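Putative xanthine dehydrogenase YAGS fad-binding subunit (PDB 5G5G) probably serves as the molybdenum-cofactor-binding large subunit of a periplasmic aldehyde oxidase, holding pterin cytosine dinucleotide and a dioxothiomolybdenum centre. Local coordinates at residues T585-F590 / A609-G614; Q625-M630 / Q670-L675. All coordinates share one frame; numbering follows the deposited sequence.

Contact 1 and contact 2 have centres 8 Å apart and meet along strand 602-612, which pairs with strand 584-596 on one side and strand 669-674 on the other. Cys611 sits at the junction, its O and N each 2.9 Å from Leu675 N and Ile673 O respectively, probable hydrogen bonds between parallel strands. Against helix 619-638, Ala609 CB packs 3.7 Å from Val626 CG1. Both contacts reach the pterin cytosine dinucleotide: Ala613 of contact 1 has its side chain about 5 Å away, and Gln625 of contact 2 lies against the pterin. The side chain of Thr585 is about 12 Å from the dioxothiomolybdenum ion.

Contact 1: residues T585-F590 / A609-G614; sequences TFAGHF and AVCAAG
Phe586 and Ala612 begin an antiparallel strand pairing that lies buried in a mixed sheet, with the two short axes 4.6 Å apart and their directions 171° from one another. Two pairs of backbone hydrogen bonds hold it. Phe586 N reaches Ala612 O at 3.1 Å, and Ala612 N returns to Phe586 O; two residues on, Gly588 N donates to Val610 O at 2.8 Å and Val610 N to Gly588 O. Ala587 with Cys611 and His589 with Ala609 form the non-hydrogen-bonded pairs. Val610 O, already bonded to Gly588 N, also receives a CA-H...O contact from Ala587 CA at 3.0 Å. The two segments belong to the beta hairpin of strands 584-596 and 602-612. Strand 429-441 flanks it beyond 584-596, through backbone bonds such as that of Ala587 with Gly438.

One face carries Ala587, His589, Ala609 and Cys611. His589 CG stands beside its own backbone N (chi1 -70°), which brings ND1 obliquely to 3.6 Å from Ala609 CB, while Cys611 SG rests 4.1 Å from Ala587 CB. Helix 698-710 touches this face at His589, and helix 619-638 touches it at Ala609. Phe586, Val610 and Ala612 occupy the other face, where helix 401-412 covers Phe586 and Ala612; the Phe586 ring leads away from the partner strand.

At the end of the pairing Thr585 divides its branches. CG2 lies 4.0 Å from Ala613 CA, whereas OG1, set between backbone N and carbonyl carbon, hydrogen-bonds Arg440 O. The chain leaves the strand at Ala613, a residue of the cofactor pocket, and Gly614 N then bonds Asp677 OD2.

Contact 2: residues Q625-M630 / Q670-L675; sequences QVIGAM and QEVIFL. With MCN (pterin cytosine dinucleotide), chain Y.
Val672 meets Val626, Ile627 and Met630 where helix 619-638 lies on strand 669-674, the short axes inclined at 132° and 8.6 Å apart. The apolar contacts centre on Val672 CG2, which is 3.7 Å from Val626 CG1 and 3.8 Å from Ile627 CG2, with Met630 SD a little farther off. Val626 straddles two partners: with CG1 anti to the backbone N (chi1 180°), that methyl faces Val672 while CG2 comes obliquely to 3.9 Å from Phe674 CZ. Val672 CG1 in turn covers one face of the Phe674 ring toward its rim. Met630 bends at its last torsion (chi3 75°), carrying CE to 3.8 Å from Gln670 CB and equally near Glu671 O.

No hydrogen bond joins the two segments; Gln670 NE2 and O and Ile627 O find partners outside them. Gln670 runs extended past CG and crosses Ile627 at about a right angle, with OE1 3.5 Å from Ile627 CB; its NE2 hydrogen-bonds Thr631 OG1, which also bonds Ile627 O, and Gln670 O accepts a hydrogen bond from Arg623 NH2.

On the cofactor side of the helix, Gln625 lays CG 3.5 Å from O4D of the pterin cytosine dinucleotide and its amide against the pterin nitrogens N8' and N1'. Cut back to an alanine, this position would probably leave those nitrogens without their amide neighbour and open a gap beside the ribose.

Strand 602-612, helix 619-638 and, after a long connection, the parallel neighbouring strand 669-674 follow in the order of a beta-alpha-beta crossover, with the helix between the sheet and the cofactor pocket.

Contact 1: residues T585-F590 / A609-G614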
loop_
_atom_site.group_PDB
_atom_site.type_symbol
_atom_site.label_atom_id
_atom_site.label_comp_id
_atom_site.label_asym_id
_atom_site.label_seq_id
_atom_site.Cartn_x
_atom_site.Cartn_y
_atom_site.Cartn_z
ATOM N N THR C 585 -4.255 14.077 22.004
ATOM C CA THR C 585 -4.695 12.699 22.062
ATOM C C THR C 585 -3.527 11.790 22.356
ATOM O O THR C 585 -2.389 12.104 22.016
ATOM C CB THR C 585 -5.412 12.296 20.741
ATOM O OG1 THR C 585 -4.480 12.239 19.658
ATOM C CG2 THR C 585 -6.540 13.270 20.452
ATOM N N PHE C 586 -3.820 10.663 23.020
ATOM C CA PHE C 586 -2.800 9.789 23.598
ATOM C C PHE C 586 -3.117 8.330 23.319
ATOM O O PHE C 586 -4.290 7.941 23.172
ATOM C CB PHE C 586 -2.731 10.020 25.133
ATOM C CG PHE C 586 -2.443 11.451 25.496
ATOM C CD1 PHE C 586 -1.156 11.902 25.582
ATOM C CD2 PHE C 586 -3.475 12.334 25.699
ATOM C CE1 PHE C 586 -0.869 13.229 25.873
ATOM C CE2 PHE C 586 -3.218 13.667 25.973
ATOM C CZ PHE C 586 -1.888 14.096 26.075
ATOM N N ALA C 587 -2.075 7.514 23.296
ATOM C CA ALA C 587 -2.211 6.065 23.176
ATOM C C ALA C 587 -1.113 5.321 23.886
ATOM O O ALA C 587 -0.024 5.852 24.112
ATOM C CB ALA C 587 -2.213 5.636 21.696
ATOM N N GLY C 588 -1.388 4.059 24.168
ATOM C CA GLY C 588 -0.391 3.116 24.614
ATOM C C GLY C 588 -0.450 1.912 23.683
ATOM O O GLY C 588 -1.519 1.327 23.472
ATOM N N HIS C 589 0.684 1.605 23.066
ATOM C CA HIS C 589 0.836 0.516 22.128
ATOM C C HIS C 589 1.678 -0.585 22.693
ATOM O O HIS C 589 2.808 -0.314 23.155
ATOM C CB HIS C 589 1.521 1.014 20.866
ATOM C CG HIS C 589 0.673 1.919 20.046
ATOM N ND1 HIS C 589 -0.445 1.477 19.371
ATOM C CD2 HIS C 589 0.733 3.249 19.848
ATOM C CE1 HIS C 589 -1.006 2.493 18.751
ATOM N NE2 HIS C 589 -0.318 3.582 19.032
ATOM N N PHE C 590 1.142 -1.812 22.656
ATOM C CA PHE C 590 1.785 -3.002 23.253
ATOM C C PHE C 590 1.869 -4.076 22.178
ATOM O O PHE C 590 0.858 -4.342 21.519
ATOM C CB PHE C 590 0.986 -3.545 24.459
ATOM C CG PHE C 590 1.007 -2.660 25.646
ATOM C CD1 PHE C 590 0.130 -1.577 25.721
ATOM C CD2 PHE C 590 1.928 -2.866 26.691
ATOM C CE1 PHE C 590 0.164 -0.730 26.815
ATOM C CE2 PHE C 590 1.918 -2.057 27.809
ATOM C CZ PHE C 590 1.055 -0.942 27.857
ATOM N N ALA C 609 -3.666 -1.619 21.022
ATOM C CA ALA C 609 -3.635 -0.151 21.161
ATOM C C ALA C 609 -4.724 0.286 22.156
ATOM O O ALA C 609 -5.896 -0.067 21.988
ATOM C CB ALA C 609 -3.882 0.521 19.837
ATOM N N VAL C 610 -4.340 1.079 23.144
ATOM C CA VAL C 610 -5.288 1.718 24.003
ATOM C C VAL C 610 -5.228 3.236 23.741
ATOM O O VAL C 610 -4.187 3.871 23.931
ATOM C CB VAL C 610 -5.047 1.389 25.494
ATOM C CG1 VAL C 610 -6.127 2.022 26.356
ATOM C CG2 VAL C 610 -4.982 -0.140 25.757
ATOM N N CYS C 611 -6.357 3.811 23.288
ATOM C CA CYS C 611 -6.426 5.191 22.830
ATOM C C CYS C 611 -7.365 6.055 23.651
ATOM O O CYS C 611 -8.474 5.599 24.067
ATOM C CB CYS C 611 -6.932 5.176 21.391
ATOM S SG CYS C 611 -5.843 4.311 20.296
ATOM N N ALA C 612 -6.949 7.311 23.822
ATOM C CA ALA C 612 -7.758 8.376 24.412
ATOM C C ALA C 612 -7.852 9.516 23.393
ATOM O O ALA C 612 -6.882 10.267 23.172
ATOM C CB ALA C 612 -7.127 8.849 25.700
ATOM N N ALA C 613 -9.013 9.584 22.722
ATOM C CA ALA C 613 -9.221 10.486 21.587
ATOM C C ALA C 613 -10.574 11.204 21.704
ATOM O O ALA C 613 -11.339 11.377 20.746
ATOM C CB ALA C 613 -9.127 9.676 20.308
ATOM N N GLY C 614 -10.859 11.681 22.893
ATOM C CA GLY C 614 -12.198 12.265 23.200
ATOM C C GLY C 614 -13.329 11.241 23.149
ATOM O O GLY C 614 -13.100 10.033 23.170
#

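Contact 2: residues Q625-M630 / Q670-L675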
loop_
_atom_site.group_PDB
_atom_site.type_symbol
_atom_site.label_atom_id
_atom_site.label_comp_id
_atom_site.label_asym_id
_atom_site.label_seq_id
_atom_site.Cartn_x
_atom_site.Cartn_y
_atom_site.Cartn_z
ATOM N N GLN C 625 -10.008 2.447 12.044
ATOM C CA GLN C 625 -8.952 3.392 11.861
ATOM C C GLN C 625 -7.657 2.993 12.585
ATOM O O GLN C 625 -6.599 3.164 12.096
ATOM C CB GLN C 625 -9.354 4.749 12.416
ATOM C CG GLN C 625 -10.305 5.516 11.530
ATOM C CD GLN C 625 -9.654 5.862 10.213
ATOM O OE1 GLN C 625 -9.911 5.233 9.214
ATOM N NE2 GLN C 625 -8.795 6.796 10.253
ATOM N N VAL C 626 -7.824 2.497 13.796
ATOM C CA VAL C 626 -6.702 2.163 14.628
ATOM C C VAL C 626 -6.025 0.864 14.179
ATOM O O VAL C 626 -4.794 0.794 14.136
ATOM C CB VAL C 626 -7.096 2.141 16.110
ATOM C CG1 VAL C 626 -5.908 1.785 16.954
ATOM C CG2 VAL C 626 -7.566 3.532 16.486
ATOM N N ILE C 627 -6.787 -0.151 13.837
ATOM C CA ILE C 627 -6.153 -1.358 13.295
ATOM C C ILE C 627 -5.467 -1.059 11.966
ATOM O O ILE C 627 -4.428 -1.613 11.669
ATOM C CB ILE C 627 -7.067 -2.611 13.185
ATOM C CG1 ILE C 627 -8.178 -2.408 12.138
ATOM C CG2 ILE C 627 -7.696 -2.986 14.537
ATOM C CD1 ILE C 627 -9.002 -3.656 11.909
ATOM N N GLY C 628 -6.039 -0.139 11.213
ATOM C CA GLY C 628 -5.472 0.271 9.944
ATOM C C GLY C 628 -4.148 0.975 10.182
ATOM O O GLY C 628 -3.128 0.782 9.453
ATOM N N ALA C 629 -4.147 1.851 11.191
ATOM C CA ALA C 629 -2.938 2.546 11.550
ATOM C C ALA C 629 -1.879 1.617 12.153
ATOM O O ALA C 629 -0.666 1.825 11.906
ATOM C CB ALA C 629 -3.267 3.677 12.490
ATOM N N MET C 630 -2.320 0.663 12.962
ATOM C CA MET C 630 -1.439 -0.408 13.481
ATOM C C MET C 630 -0.725 -1.153 12.326
ATOM O O MET C 630 0.498 -1.351 12.364
ATOM C CB MET C 630 -2.176 -1.388 14.378
ATOM C CG MET C 630 -2.589 -0.735 15.725
ATOM S SD MET C 630 -4.019 -1.536 16.518
ATOM C CE MET C 630 -3.258 -2.997 17.121
ATOM N N GLN C 670 -5.149 -8.124 16.367
ATOM C CA GLN C 670 -5.090 -6.663 16.657
ATOM C C GLN C 670 -6.291 -6.233 17.525
ATOM O O GLN C 670 -7.448 -6.317 17.085
ATOM C CB GLN C 670 -5.061 -5.863 15.385
ATOM C CG GLN C 670 -3.819 -6.100 14.549
ATOM C CD GLN C 670 -3.888 -5.401 13.181
ATOM O OE1 GLN C 670 -4.955 -5.315 12.529
ATOM N NE2 GLN C 670 -2.754 -4.932 12.738
ATOM N N GLU C 671 -6.007 -5.782 18.741
ATOM C CA GLU C 671 -7.044 -5.344 19.694
ATOM C C GLU C 671 -6.933 -3.851 19.947
ATOM O O GLU C 671 -5.855 -3.291 19.945
ATOM C CB GLU C 671 -6.946 -6.090 21.003
ATOM C CG GLU C 671 -7.187 -7.588 20.848
ATOM C CD GLU C 671 -8.634 -7.920 20.460
ATOM O OE1 GLU C 671 -9.563 -7.176 20.909
ATOM O OE2 GLU C 671 -8.828 -8.912 19.676
ATOM N N VAL C 672 -8.077 -3.212 20.095
ATOM C CA VAL C 672 -8.150 -1.785 20.346
ATOM C C VAL C 672 -9.095 -1.533 21.528
ATOM O O VAL C 672 -10.177 -2.112 21.567
ATOM C CB VAL C 672 -8.663 -1.005 19.132
ATOM C CG1 VAL C 672 -8.696 0.497 19.440
ATOM C CG2 VAL C 672 -7.823 -1.228 17.875
ATOM N N ILE C 673 -8.708 -0.636 22.448
ATOM C CA ILE C 673 -9.611 -0.211 23.550
ATOM C C ILE C 673 -9.629 1.305 23.489
ATOM O O ILE C 673 -8.553 1.917 23.458
ATOM C CB ILE C 673 -9.090 -0.654 24.914
ATOM C CG1 ILE C 673 -9.145 -2.199 25.033
ATOM C CG2 ILE C 673 -9.891 -0.012 26.060
ATOM C CD1 ILE C 673 -8.470 -2.745 26.255
ATOM N N PHE C 674 -10.823 1.882 23.506
ATOM C CA PHE C 674 -10.975 3.324 23.617
ATOM C C PHE C 674 -11.375 3.681 25.013
ATOM O O PHE C 674 -12.406 3.230 25.482
ATOM C CB PHE C 674 -12.004 3.860 22.643
ATOM C CG PHE C 674 -11.595 3.681 21.203
ATOM C CD1 PHE C 674 -10.570 4.467 20.677
ATOM C CD2 PHE C 674 -12.253 2.789 20.412
ATOM C CE1 PHE C 674 -10.171 4.330 19.337
ATOM C CE2 PHE C 674 -11.856 2.637 19.083
ATOM C CZ PHE C 674 -10.809 3.389 18.571
ATOM N N LEU C 675 -10.566 4.481 25.686
ATOM C CA LEU C 675 -11.000 5.066 26.940
ATOM C C LEU C 675 -12.067 6.110 26.666
ATOM O O LEU C 675 -12.059 6.770 25.608
ATOM C CB LEU C 675 -9.800 5.740 27.648
ATOM C CG LEU C 675 -8.669 4.780 28.036
ATOM C CD1 LEU C 675 -7.619 5.482 28.908
ATOM C CD2 LEU C 675 -9.152 3.568 28.772
HETATM N N1 MCN Y . -13.693 8.731 14.670
HETATM C C2 MCN Y . -14.778 8.356 15.584
HETATM N N3 MCN Y . -14.593 9.307 16.765
HETATM C C4 MCN Y . -13.659 10.187 17.085
HETATM C C5 MCN Y . -12.731 10.471 15.935
HETATM C C6 MCN Y . -12.755 9.715 14.877
HETATM O O2 MCN Y . -15.590 7.597 15.474
HETATM N N4 MCN Y . -13.518 10.863 18.169
HETATM C "C1'" MCN Y . -13.589 7.793 13.564
HETATM C C2D MCN Y . -14.703 8.043 12.480
HETATM O "O2'" MCN Y . -14.968 6.832 11.776
HETATM C "C3'" MCN Y . -13.994 9.000 11.665
HETATM C C4D MCN Y . -12.456 8.606 11.511
HETATM O O4D MCN Y . -12.344 7.985 12.881
HETATM O "O3'" MCN Y . -14.462 9.233 10.288
HETATM C "C5'" MCN Y . -11.394 9.530 11.391
HETATM O "O5'" MCN Y . -11.670 10.789 11.958
HETATM P PA MCN Y . -10.485 11.744 12.250
HETATM O O1A MCN Y . -11.089 13.119 12.531
HETATM O O2A MCN Y . -9.535 11.112 13.206
HETATM O O3A MCN Y . -9.671 11.836 10.776
HETATM P PB MCN Y . -10.100 12.796 9.596
HETATM O O1B MCN Y . -9.463 14.109 9.752
HETATM O O2B MCN Y . -11.577 12.716 9.394
HETATM O O3B MCN Y . -9.485 11.965 8.411
HETATM C C10 MCN Y . -8.048 12.152 8.061
HETATM C "C9'" MCN Y . -7.160 11.071 8.567
HETATM C "C8'" MCN Y . -5.638 11.522 8.219
HETATM S "S8'" MCN Y . -5.128 13.095 8.487
HETATM C "C7'" MCN Y . -4.975 10.688 7.582
HETATM S "S7'" MCN Y . -3.354 11.073 6.933
HETATM C "C6'" MCN Y . -5.352 9.178 7.495
HETATM C C7 MCN Y . -6.599 8.998 8.486
HETATM O "O9'" MCN Y . -7.618 9.871 8.210
HETATM N "N5'" MCN Y . -5.887 9.042 6.041
HETATM C C4A MCN Y . -6.702 7.833 5.696
HETATM N "N8'" MCN Y . -7.146 7.647 8.239
HETATM C C4B MCN Y . -7.366 7.222 6.977
HETATM N "N1'" MCN Y . -8.033 6.010 6.793
HETATM C "C2'" MCN Y . -8.518 5.601 5.546
HETATM N "N2'" MCN Y . -9.100 4.514 5.368
HETATM N "N3'" MCN Y . -7.889 6.180 4.478
HETATM C "C4'" MCN Y . -7.171 7.361 4.384
HETATM O "O4'" MCN Y . -6.634 7.991 3.454
#